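Local structure of glycogen synthase (Cyanobacterium sp. CLg1, 6GNF) at residues Pro48-Ala52 with Lys96-Asp100; Ala71-Ile77 with Val89-Tyr95; Ala145-Leu149 with Val160-Thr165. The protein is a glycogen synthase, a member of the starch and glycogen synthase family with the two-domain GT-B fold, modelled here with ADP and a bound glycan. All blocks are in the same frame, centred on the assembly; numbering follows the deposited sequence.

Contact 1 (Pro48-Ala52 with Lys96-Asp100); sequences PEELA and KKGVD
Val99 drives its CG2 methyl into the flank of the helix between Pro48 and Ala52, touching Pro48, Glu49 and Ala52. With CG1 anti to the backbone N (chi1 -176°), CG2 of Val99 lies 3.7 Å from Glu49 CA and equally near Pro48 O; a branched, apolar residue suits this place against the helix backbone. CG1 faces the pyrrolidine ring, coming within 4.3 Å of Pro48 CB. The Ala52 methyl flanks CG2 from one turn further along, and it also sits 3.4 Å from Gly98 O, a closeness that suits the smallest side chain with a CB. The Glu49 chain runs at about a right angle to Val99, then extends so that its carboxylate meets the aliphatic part of Lys97, OE2 being 3.6 Å from Lys97 CD. The ammonium of Lys97 leads away, and the salt bridge of OE2 goes instead to Lys306. Lys96 to Val99 forms a type I' turn, the tight reversal of a two-residue beta hairpin, joining strands 85-96 and 99-105 of the mixed sheet in the Rossmann-like N-terminal domain. Both central residues have positive phi, which glycine readily accepts at Gly98. The helix that the turn meets is kinked at Pro48, whose N has no hydrogen to give to the turn before; the ring instead adds an apolar surface toward Phe26 and Val58 of the central strands. Water fills in between the polar groups of helix and turn. One molecule donates to both Glu49 O and Lys97 O, linking carbonyls that could not bond each other directly. Another lies 2.8 Å from Glu49 OE1 and donates onward to Lys96 O, tying the carboxylate to the start of the turn.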
loop_
_atom_site.group_PDB
_atom_site.type_symbol
_atom_site.label_atom_id
_atom_site.label_comp_id
_atom_site.label_asym_id
_atom_site.label_seq_id
_atom_site.Cartn_x
_atom_site.Cartn_y
_atom_site.Cartn_z
ATOM N N PRO A 48 -8.408 9.560 5.947
ATOM C CA PRO A 48 -9.167 10.808 5.761
ATOM C C PRO A 48 -10.581 10.773 6.323
ATOM O O PRO A 48 -11.039 11.780 6.864
ATOM C CB PRO A 48 -9.192 10.967 4.238
ATOM C CG PRO A 48 -7.908 10.351 3.813
ATOM C CD PRO A 48 -7.814 9.116 4.675
ATOM N N GLU A 49 -11.264 9.633 6.208
ATOM C CA GLU A 49 -12.608 9.495 6.771
ATOM C C GLU A 49 -12.597 9.646 8.285
ATOM O O GLU A 49 -13.479 10.276 8.849
ATOM C CB GLU A 49 -13.261 8.171 6.352
ATOM C CG GLU A 49 -13.759 8.196 4.913
ATOM C CD GLU A 49 -14.392 6.901 4.423
ATOM O OE1 GLU A 49 -14.630 6.808 3.197
ATOM O OE2 GLU A 49 -14.593 5.960 5.217
ATOM N N GLU A 50 -11.572 9.105 8.938
ATOM C CA GLU A 50 -11.460 9.208 10.399
ATOM C C GLU A 50 -11.154 10.648 10.800
ATOM O O GLU A 50 -11.706 11.161 11.758
ATOM C CB GLU A 50 -10.379 8.259 10.929
ATOM C CG GLU A 50 -10.179 8.301 12.442
ATOM C CD GLU A 50 -11.397 7.840 13.238
ATOM O OE1 GLU A 50 -12.248 7.120 12.667
ATOM O OE2 GLU A 50 -11.509 8.204 14.440
ATOM N N LEU A 51 -10.287 11.302 10.045
ATOM C CA LEU A 51 -9.951 12.702 10.313
ATOM C C LEU A 51 -11.154 13.625 10.157
ATOM O O LEU A 51 -11.276 14.601 10.895
ATOM C CB LEU A 51 -8.800 13.150 9.410
ATOM C CG LEU A 51 -7.458 12.479 9.734
ATOM C CD1 LEU A 51 -6.450 12.668 8.620
ATOM C CD2 LEU A 51 -6.884 13.010 11.034
ATOM N N ALA A 52 -12.005 13.344 9.172
ATOM C CA ALA A 52 -13.248 14.102 8.992
ATOM C C ALA A 52 -14.206 13.863 10.141
ATOM O O ALA A 52 -14.868 14.787 10.594
ATOM C CB ALA A 52 -13.909 13.728 7.674
ATOM N N LYS A 96 -18.310 12.169 0.052
ATOM C CA LYS A 96 -18.744 10.942 0.704
ATOM C C LYS A 96 -18.210 10.816 2.131
ATOM O O LYS A 96 -16.997 10.890 2.349
ATOM C CB LYS A 96 -18.287 9.743 -0.123
ATOM C CG LYS A 96 -19.219 8.548 -0.048
ATOM C CD LYS A 96 -18.694 7.388 -0.880
ATOM C CE LYS A 96 -17.570 6.647 -0.171
ATOM N NZ LYS A 96 -16.402 6.409 -1.062
ATOM N N LYS A 97 -19.116 10.517 3.066
ATOM C CA LYS A 97 -18.774 10.349 4.473
ATOM C C LYS A 97 -17.890 11.477 4.992
ATOM O O LYS A 97 -16.824 11.210 5.568
ATOM C CB LYS A 97 -18.068 9.013 4.680
ATOM C CG LYS A 97 -18.954 7.801 4.485
ATOM C CD LYS A 97 -18.095 6.555 4.453
ATOM C CE LYS A 97 -18.846 5.323 4.926
ATOM N NZ LYS A 97 -20.019 5.012 4.069
ATOM N N GLY A 98 -18.301 12.711 4.713
ATOM C CA GLY A 98 -17.618 13.884 5.209
ATOM C C GLY A 98 -16.298 14.212 4.546
ATOM O O GLY A 98 -15.585 15.076 5.039
ATOM N N VAL A 99 -15.937 13.503 3.470
ATOM C CA VAL A 99 -14.680 13.751 2.757
ATOM C C VAL A 99 -14.933 14.137 1.297
ATOM O O VAL A 99 -15.718 13.469 0.604
ATOM C CB VAL A 99 -13.763 12.506 2.762
ATOM C CG1 VAL A 99 -12.432 12.816 2.097
ATOM C CG2 VAL A 99 -13.529 12.006 4.183
ATOM N N ASP A 100 -14.237 15.185 0.842
ATOM C CA ASP A 100 -14.255 15.606 -0.557
ATOM C C ASP A 100 -13.207 14.840 -1.346
ATOM O O ASP A 100 -12.037 14.816 -0.982
ATOM C CB ASP A 100 -13.948 17.096 -0.678
ATOM C CG ASP A 100 -15.029 17.955 -0.066
ATOM O OD1 ASP A 100 -16.029 18.230 -0.778
ATOM O OD2 ASP A 100 -14.961 18.324 1.122
HETATM O O HOH W 1 -15.887 10.587 7.890
HETATM O O HOH W 2 -15.171 5.404 1.270
HETATM O O HOH W 3 -15.020 9.058 1.553
#

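Contact 2 (Ala71-Ile77 with Val89-Tyr95); sequences AWDTEII and VRYFHSY. With SO4 (sulfate ion), chain G.
Thr74 grips one carbonyl twice: its backbone N and its OG1, tucked between N and the carbonyl carbon by chi1 68°, both donate to Tyr91 O, the hydroxyl over 2.9 Å and from above the carbonyl plane. This marks a beta bulge in the antiparallel hairpin of strands 72-82 and 85-96, the register slipping by two between Asp73-Phe92 and Ile77-Arg90. An Asx turn (Glu75 N to Asp73 OD1) and an ST turn (Ile76 N to Thr74 OG1) brace it, a role that suits short polar side chains. Before it, Trp72 and His93 form a hydrogen-bonded pair, their side chains alongside each other with ring planes 48° apart. His93 O meets one face of the indole; His93 NE2 is held by Asp100. On the other side of the sheet, Asp73 CA lies over the Phe92 ring, 3.9 Å from its centroid (CH-pi), with the carboxylate stacked at a small tilt. Arg90 forms salt bridges with Asp105 and, at a longer 3.4 Å from NH1 to OD2, with Asp73, whose carboxylate stands nearly perpendicular to the guanidinium; NH2 also donates to a sulfate. Within the bulge, Ile76 CG2 touches the edge of the Tyr91 ring, 3.7 Å from CD2.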
loop_
_atom_site.group_PDB
_atom_site.type_symbol
_atom_site.label_atom_id
_atom_site.label_comp_id
_atom_site.label_asym_id
_atom_site.label_seq_id
_atom_site.Cartn_x
_atom_site.Cartn_y
_atom_site.Cartn_z
ATOM N N ALA A 71 -19.274 11.544 -9.233
ATOM C CA ALA A 71 -18.433 12.726 -9.339
ATOM C C ALA A 71 -18.926 13.667 -10.425
ATOM O O ALA A 71 -19.027 13.277 -11.576
ATOM C CB ALA A 71 -17.002 12.319 -9.642
ATOM N N TRP A 72 -19.126 14.932 -10.081
ATOM C CA TRP A 72 -19.623 15.916 -11.036
ATOM C C TRP A 72 -18.494 16.830 -11.525
ATOM O O TRP A 72 -17.521 17.100 -10.832
ATOM C CB TRP A 72 -20.769 16.745 -10.423
ATOM C CG TRP A 72 -20.355 17.684 -9.285
ATOM C CD1 TRP A 72 -19.866 18.967 -9.405
ATOM C CD2 TRP A 72 -20.403 17.405 -7.872
ATOM N NE1 TRP A 72 -19.606 19.491 -8.155
ATOM C CE2 TRP A 72 -19.926 18.557 -7.201
ATOM C CE3 TRP A 72 -20.803 16.297 -7.112
ATOM C CZ2 TRP A 72 -19.839 18.627 -5.808
ATOM C CZ3 TRP A 72 -20.709 16.367 -5.722
ATOM C CH2 TRP A 72 -20.231 17.525 -5.086
ATOM N N ASP A 73 -18.651 17.350 -12.733
ATOM C CA ASP A 73 -17.708 18.307 -13.298
ATOM C C ASP A 73 -17.892 19.659 -12.605
ATOM O O ASP A 73 -18.961 20.232 -12.651
ATOM C CB ASP A 73 -17.956 18.443 -14.809
ATOM C CG ASP A 73 -16.925 19.335 -15.513
ATOM O OD1 ASP A 73 -16.130 20.014 -14.847
ATOM O OD2 ASP A 73 -16.901 19.397 -16.764
ATOM N N THR A 74 -16.830 20.188 -12.017
ATOM C CA THR A 74 -16.899 21.469 -11.317
ATOM C C THR A 74 -16.869 22.651 -12.277
ATOM O O THR A 74 -17.133 23.781 -11.884
ATOM C CB THR A 74 -15.720 21.662 -10.370
ATOM O OG1 THR A 74 -14.527 21.813 -11.145
ATOM C CG2 THR A 74 -15.604 20.491 -9.375
ATOM N N GLU A 75 -16.527 22.396 -13.541
ATOM C CA GLU A 75 -16.364 23.423 -14.579
ATOM C C GLU A 75 -15.106 24.269 -14.398
ATOM O O GLU A 75 -14.847 25.201 -15.156
ATOM C CB GLU A 75 -17.597 24.317 -14.700
ATOM C CG GLU A 75 -18.845 23.529 -15.070
ATOM C CD GLU A 75 -18.907 23.184 -16.561
ATOM O OE1 GLU A 75 -19.796 22.388 -16.932
ATOM O OE2 GLU A 75 -18.079 23.704 -17.362
ATOM N N ILE A 76 -14.284 23.917 -13.427
ATOM C CA ILE A 76 -13.020 24.592 -13.220
ATOM C C ILE A 76 -11.987 24.003 -14.174
ATOM O O ILE A 76 -11.916 22.788 -14.348
ATOM C CB ILE A 76 -12.527 24.398 -11.774
ATOM C CG1 ILE A 76 -13.545 24.971 -10.787
ATOM C CG2 ILE A 76 -11.171 25.054 -11.579
ATOM C CD1 ILE A 76 -13.388 24.469 -9.369
ATOM N N ILE A 77 -11.185 24.868 -14.788
ATOM C CA ILE A 77 -10.032 24.445 -15.580
ATOM C C ILE A 77 -8.794 25.129 -15.041
ATOM O O ILE A 77 -8.861 26.266 -14.595
ATOM C CB ILE A 77 -10.172 24.763 -17.081
ATOM C CG1 ILE A 77 -10.207 26.276 -17.315
ATOM C CG2 ILE A 77 -11.406 24.081 -17.643
ATOM C CD1 ILE A 77 -10.603 26.677 -18.716
ATOM N N VAL A 89 -6.100 20.908 -16.997
ATOM C CA VAL A 89 -6.878 19.845 -16.367
ATOM C C VAL A 89 -8.262 20.388 -16.012
ATOM O O VAL A 89 -8.444 21.601 -15.910
ATOM C CB VAL A 89 -6.163 19.261 -15.133
ATOM C CG1 VAL A 89 -4.856 18.608 -15.555
ATOM C CG2 VAL A 89 -5.906 20.323 -14.074
ATOM N N ARG A 90 -9.252 19.499 -15.961
ATOM C CA ARG A 90 -10.549 19.792 -15.367
ATOM C C ARG A 90 -10.593 19.072 -14.028
ATOM O O ARG A 90 -9.838 18.128 -13.814
ATOM C CB ARG A 90 -11.685 19.295 -16.248
ATOM C CG ARG A 90 -11.784 19.971 -17.606
ATOM C CD ARG A 90 -12.991 19.474 -18.385
ATOM N NE ARG A 90 -12.940 18.029 -18.609
ATOM C CZ ARG A 90 -13.971 17.271 -19.000
ATOM N NH1 ARG A 90 -15.166 17.804 -19.226
ATOM N NH2 ARG A 90 -13.804 15.961 -19.166
ATOM N N TYR A 91 -11.417 19.561 -13.109
ATOM C CA TYR A 91 -11.582 18.933 -11.807
ATOM C C TYR A 91 -12.999 18.406 -11.673
ATOM O O TYR A 91 -13.981 19.097 -11.965
ATOM C CB TYR A 91 -11.297 19.920 -10.678
ATOM C CG TYR A 91 -9.879 20.440 -10.634
ATOM C CD1 TYR A 91 -8.843 19.666 -10.116
ATOM C CD2 TYR A 91 -9.576 21.727 -11.070
ATOM C CE1 TYR A 91 -7.541 20.147 -10.059
ATOM C CE2 TYR A 91 -8.275 22.217 -11.030
ATOM C CZ TYR A 91 -7.256 21.428 -10.521
ATOM O OH TYR A 91 -5.955 21.932 -10.473
ATOM N N PHE A 92 -13.105 17.133 -11.308
ATOM C CA PHE A 92 -14.375 16.532 -10.949
ATOM C C PHE A 92 -14.367 16.360 -9.440
ATOM O O PHE A 92 -13.304 16.343 -8.823
ATOM C CB PHE A 92 -14.563 15.193 -11.658
ATOM C CG PHE A 92 -14.930 15.323 -13.108
ATOM C CD1 PHE A 92 -14.019 15.830 -14.021
ATOM C CD2 PHE A 92 -16.175 14.942 -13.558
ATOM C CE1 PHE A 92 -14.345 15.953 -15.358
ATOM C CE2 PHE A 92 -16.517 15.057 -14.893
ATOM C CZ PHE A 92 -15.599 15.568 -15.796
ATOM N N HIS A 93 -15.550 16.207 -8.862
ATOM C CA HIS A 93 -15.719 16.294 -7.417
ATOM C C HIS A 93 -16.795 15.331 -6.951
ATOM O O HIS A 93 -17.873 15.308 -7.516
ATOM C CB HIS A 93 -16.084 17.739 -7.055
ATOM C CG HIS A 93 -16.256 17.983 -5.588
ATOM N ND1 HIS A 93 -16.849 19.120 -5.095
ATOM C CD2 HIS A 93 -15.920 17.240 -4.507
ATOM C CE1 HIS A 93 -16.879 19.066 -3.774
ATOM N NE2 HIS A 93 -16.321 17.936 -3.393
ATOM N N SER A 94 -16.462 14.493 -5.976
ATOM C CA SER A 94 -17.464 13.709 -5.259
ATOM C C SER A 94 -17.318 13.919 -3.761
ATOM O O SER A 94 -16.277 14.388 -3.301
ATOM C CB SER A 94 -17.419 12.220 -5.636
ATOM O OG SER A 94 -16.141 11.645 -5.471
ATOM N N TYR A 95 -18.399 13.656 -3.030
ATOM C CA TYR A 95 -18.450 13.925 -1.601
ATOM C C TYR A 95 -19.053 12.742 -0.889
ATOM O O TYR A 95 -20.114 12.263 -1.253
ATOM C CB TYR A 95 -19.192 15.242 -1.330
ATOM C CG TYR A 95 -19.221 15.634 0.128
ATOM C CD1 TYR A 95 -20.157 15.088 0.987
ATOM C CD2 TYR A 95 -18.282 16.513 0.659
ATOM C CE1 TYR A 95 -20.174 15.422 2.330
ATOM C CE2 TYR A 95 -18.308 16.866 1.995
ATOM C CZ TYR A 95 -19.279 16.343 2.813
ATOM O OH TYR A 95 -19.307 16.620 4.160
HETATM S S SO4 G . -16.663 13.306 -19.540
HETATM O O1 SO4 G . -16.550 14.766 -19.790
HETATM O O2 SO4 G . -15.332 12.649 -19.489
HETATM O O3 SO4 G . -17.432 12.712 -20.655
HETATM O O4 SO4 G . -17.378 13.073 -18.264
#

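Contact 3 (Ala145-Leu149 with Val160-Thr165); sequences AVPLL and VMGENT. With SO4 (sulfate ion), chain H.
With chi1 at -56°, Val160 sets CG1 anti to its carbonyl carbon and CG2 in the cleft between N and C, and the two methyls lie against the backbone carbonyls at the end of the short helix 146-149. CG1 reaches 3.6 Å from Leu149 C, while CG2 lies 3.5 Å from Pro147 O, a place that suits a branched valine. Thr165, at chi1 -66°, sends OG1 back to donate to Gly162 O over 2.7 Å, which closes the loop on itself and pins the hydroxyl. The same turn of the side chain leaves CG2 at 4.1 Å from Pro147 CG, the two groups meeting at about a right angle. Pro147 thus packs its ring against the loop, and its CB also lies 4.0 Å from Met161 CB. Its carbonyl does the polar work: Gly162 N donates to Pro147 O over 2.8 Å, with an almost straight N-H...O line but from a direction tilted out of the carbonyl plane. Gly162 has a positive phi and an extended psi, where any CB would jam against the carbonyl of Met161, so glycine fits this place well. Met161 N, badly angled for Pro147 O, is served by a water that donates to Val146 O. Leu148 CD2 lies 3.7 Å from Glu163 CG, whose carboxylate is held by Phe191 N. Asn164 ND2 donates to a sulfate, probably from the crystallisation liquor. The arrangement is a connecting loop folded back onto a helix just before strand 166-170, as the chain returns to the parallel core of a Rossmann-like domain.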
loop_
_atom_site.group_PDB
_atom_site.type_symbol
_atom_site.label_atom_id
_atom_site.label_comp_id
_atom_site.label_asym_id
_atom_site.label_seq_id
_atom_site.Cartn_x
_atom_site.Cartn_y
_atom_site.Cartn_z
ATOM N N ALA A 145 -3.468 23.523 -6.826
ATOM C CA ALA A 145 -4.509 24.509 -7.096
ATOM C C ALA A 145 -5.830 24.191 -6.405
ATOM O O ALA A 145 -6.689 25.060 -6.260
ATOM C CB ALA A 145 -4.717 24.654 -8.600
ATOM N N VAL A 146 -5.995 22.958 -5.941
ATOM C CA VAL A 146 -7.304 22.513 -5.449
ATOM C C VAL A 146 -7.774 23.286 -4.210
ATOM O O VAL A 146 -8.949 23.695 -4.175
ATOM C CB VAL A 146 -7.342 20.987 -5.225
ATOM C CG1 VAL A 146 -8.547 20.571 -4.390
ATOM C CG2 VAL A 146 -7.371 20.276 -6.568
ATOM N N PRO A 147 -6.890 23.478 -3.210
ATOM C CA PRO A 147 -7.312 24.279 -2.058
ATOM C C PRO A 147 -7.684 25.730 -2.388
ATOM O O PRO A 147 -8.421 26.352 -1.621
ATOM C CB PRO A 147 -6.094 24.237 -1.133
ATOM C CG PRO A 147 -5.424 22.948 -1.479
ATOM C CD PRO A 147 -5.577 22.859 -2.977
ATOM N N LEU A 148 -7.238 26.244 -3.531
ATOM C CA LEU A 148 -7.538 27.625 -3.907
ATOM C C LEU A 148 -8.795 27.751 -4.762
ATOM O O LEU A 148 -9.430 28.801 -4.761
ATOM C CB LEU A 148 -6.355 28.234 -4.662
ATOM C CG LEU A 148 -4.989 28.163 -3.973
ATOM C CD1 LEU A 148 -3.905 28.686 -4.908
ATOM C CD2 LEU A 148 -4.994 28.945 -2.675
ATOM N N LEU A 149 -9.173 26.680 -5.466
ATOM C CA LEU A 149 -10.174 26.768 -6.538
ATOM C C LEU A 149 -11.466 26.004 -6.302
ATOM O O LEU A 149 -12.549 26.476 -6.670
ATOM C CB LEU A 149 -9.566 26.253 -7.846
ATOM C CG LEU A 149 -8.511 27.080 -8.574
ATOM C CD1 LEU A 149 -8.042 26.369 -9.837
ATOM C CD2 LEU A 149 -8.977 28.494 -8.863
ATOM N N VAL A 160 -13.797 27.223 -0.643
ATOM C CA VAL A 160 -12.531 26.513 -0.844
ATOM C C VAL A 160 -11.766 26.293 0.464
ATOM O O VAL A 160 -12.039 26.941 1.466
ATOM C CB VAL A 160 -11.628 27.250 -1.847
ATOM C CG1 VAL A 160 -12.355 27.450 -3.167
ATOM C CG2 VAL A 160 -11.150 28.593 -1.287
ATOM N N MET A 161 -10.810 25.365 0.447
ATOM C CA MET A 161 -10.031 25.038 1.640
ATOM C C MET A 161 -9.122 26.191 2.067
ATOM O O MET A 161 -8.967 26.439 3.250
ATOM C CB MET A 161 -9.201 23.774 1.402
ATOM C CG MET A 161 -8.346 23.371 2.589
ATOM S SD MET A 161 -7.539 21.772 2.406
ATOM C CE MET A 161 -8.914 20.699 2.795
ATOM N N GLY A 162 -8.535 26.894 1.105
ATOM C CA GLY A 162 -7.713 28.067 1.406
ATOM C C GLY A 162 -6.236 27.767 1.584
ATOM O O GLY A 162 -5.783 26.643 1.383
ATOM N N GLU A 163 -5.485 28.775 2.010
ATOM C CA GLU A 163 -4.027 28.706 2.012
ATOM C C GLU A 163 -3.414 28.081 3.257
ATOM O O GLU A 163 -2.243 27.737 3.231
ATOM C CB GLU A 163 -3.438 30.096 1.770
ATOM C CG GLU A 163 -3.811 30.644 0.401
ATOM C CD GLU A 163 -3.123 31.966 0.066
ATOM O OE1 GLU A 163 -1.880 32.068 0.150
ATOM O OE2 GLU A 163 -3.841 32.934 -0.258
ATOM N N ASN A 164 -4.182 27.944 4.335
ATOM C CA ASN A 164 -3.658 27.330 5.557
ATOM C C ASN A 164 -3.870 25.839 5.536
ATOM O O ASN A 164 -4.614 25.290 6.360
ATOM C CB ASN A 164 -4.288 27.947 6.793
ATOM C CG ASN A 164 -3.885 29.397 6.963
ATOM O OD1 ASN A 164 -2.718 29.752 6.808
ATOM N ND2 ASN A 164 -4.856 30.246 7.222
ATOM N N THR A 165 -3.169 25.195 4.607
ATOM C CA THR A 165 -3.415 23.817 4.254
ATOM C C THR A 165 -2.179 22.967 4.487
ATOM O O THR A 165 -1.070 23.424 4.261
ATOM C CB THR A 165 -3.835 23.740 2.777
ATOM O OG1 THR A 165 -5.107 24.389 2.644
ATOM C CG2 THR A 165 -3.930 22.292 2.300
HETATM S S SO4 H . -8.487 28.892 7.910
HETATM O O1 SO4 H . -7.635 29.246 6.753
HETATM O O2 SO4 H . -7.625 28.718 9.106
HETATM O O3 SO4 H . -9.223 27.633 7.644
HETATM O O4 SO4 H . -9.461 29.992 8.118
HETATM O O HOH W 4 -10.646 23.570 -1.976
#

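All three contacts belong to the N-terminal domain and lie on the same side of the chain's centre. Contact 2 is nested along the chain inside the loop that contact 1 closes, and contact 3 follows both. Strands 72-82 and 85-96 form an antiparallel hairpin added beside 99-105, which runs parallel to its other neighbour, 57-63. Contacts 1 and 2, centres about 18 Å apart, share this sheet and touch where Asp100 OD1 lies 3.2 Å from Tyr95 CD2. Contact 3, its centre about 15 Å from that of contact 2, packs helix 146-149 against the hairpin through Val146 and Tyr91. Contact 2 touches both others, so the hairpin links the turn beside helix 39-54 with helix 146-149 within one domain.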